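Local structure of PixA inclusion body protein (Burkholderia cenocepacia, 4LZK) at residues 123-126 against 127-131. The protein is of unknown function but belongs to the PixA family of bacterial inclusion body proteins. Sequence-based numbering, arbitrary orientation.
Sequences GAAS and AAETP
With a chi1 of 66°, S126 swings OG in between its own backbone N and carbonyl carbon, while E129 sets CG beside its backbone N (chi1 -80°) and runs on extended, so that hydroxyl and carboxylate meet across the start of a short 3-10 turn. S126 OG donates to E129 OE2 at 2.8 Å, meeting the anti lone pair of OE2, the one facing away from the other carboxylate oxygen. S126 N adds a weak bond to E129 OE2 at 3.4 Å, and a water joins the same two atoms. Serine suits this place because its short side chain keeps the hydroxyl close to the backbone, where E129 OE2 returns, and glutamate because it can reach back three residues.

S126 O is gripped twice: E129 N binds it at 3.1 Å, and T130 OG1 at 2.9 Å. The two donors come from opposite faces of the carbonyl plane, both well out of it. Threonine suits its place by carrying a hydroxyl on CB, set beside the backbone N and within reach of S126 O. A second, overlapping turn, one residue on, is closed by T130 N to A127 O at 3.0 Å. A125 CB packs 4.1 Å from E129 CB, a methyl group small enough to sit against the glutamate stem.

The loop between strands 115-120 and 142-149 carries this turn about 28 Å, centre to centre, from the chain's middle. E129 OE1 accepts from L174 N of a second subunit, and Y165 of that subunit packs on A125 and T130; a third subunit forms backbone bonds with A127 and T130. The S-x-x-E turn of this intersubunit loop is capping-box-like but not a full capping box: the weak S126 N to E129 OE2 bond supplies one half, while OG to OE2 replaces the reciprocal OG to E129 N bond.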
# COMPACT_ATOMS: atom_id res chain seq x y z
N GLY C 123 -21.16 -1.31 -31.82
CA GLY C 123 -20.44 -1.31 -33.08
C GLY C 123 -19.26 -0.34 -33.00
O GLY C 123 -19.08 0.41 -32.03
N ALA C 124 -18.45 -0.32 -34.03
CA ALA C 124 -17.26 0.47 -34.00
C ALA C 124 -17.57 1.97 -34.22
O ALA C 124 -18.68 2.38 -34.63
CB ALA C 124 -16.26 -0.06 -34.98
N ALA C 125 -16.59 2.80 -33.89
CA ALA C 125 -16.70 4.23 -34.14
C ALA C 125 -16.39 4.48 -35.65
O ALA C 125 -15.89 3.58 -36.32
CB ALA C 125 -15.77 4.97 -33.21
N SER C 126 -16.69 5.65 -36.21
CA SER C 126 -16.41 5.86 -37.66
C SER C 126 -14.91 5.79 -37.86
O SER C 126 -14.11 5.88 -36.87
CB SER C 126 -16.93 7.19 -38.11
OG SER C 126 -16.20 8.23 -37.46
N ALA C 127 -14.49 5.69 -39.12
CA ALA C 127 -13.07 5.58 -39.42
C ALA C 127 -12.33 6.88 -38.97
O ALA C 127 -11.15 6.86 -38.52
CB ALA C 127 -12.90 5.33 -40.95
N ALA C 128 -13.04 8.02 -39.09
CA ALA C 128 -12.45 9.34 -38.81
C ALA C 128 -12.07 9.47 -37.31
O ALA C 128 -11.23 10.32 -36.94
CB ALA C 128 -13.47 10.42 -39.16
N GLU C 129 -12.75 8.67 -36.51
CA GLU C 129 -12.64 8.61 -35.05
C GLU C 129 -11.75 7.42 -34.58
O GLU C 129 -11.71 7.11 -33.40
CB GLU C 129 -14.03 8.42 -34.48
CG GLU C 129 -14.90 9.68 -34.38
CD GLU C 129 -16.34 9.31 -34.01
OE1 GLU C 129 -16.72 9.45 -32.83
OE2 GLU C 129 -17.08 8.74 -34.88
N THR C 130 -11.17 6.65 -35.50
CA THR C 130 -10.40 5.46 -35.11
C THR C 130 -8.99 5.57 -35.67
O THR C 130 -8.81 5.59 -36.91
CB THR C 130 -11.06 4.15 -35.60
OG1 THR C 130 -12.44 4.13 -35.22
CG2 THR C 130 -10.37 2.89 -34.99
N PRO C 131 -7.99 5.71 -34.80
CA PRO C 131 -6.63 5.50 -35.31
C PRO C 131 -6.47 4.16 -36.06
O PRO C 131 -6.90 3.12 -35.59
CB PRO C 131 -5.77 5.52 -34.05
CG PRO C 131 -6.54 6.43 -33.12
CD PRO C 131 -7.99 6.23 -33.41
O HOH W 1 -18.72 6.96 -34.29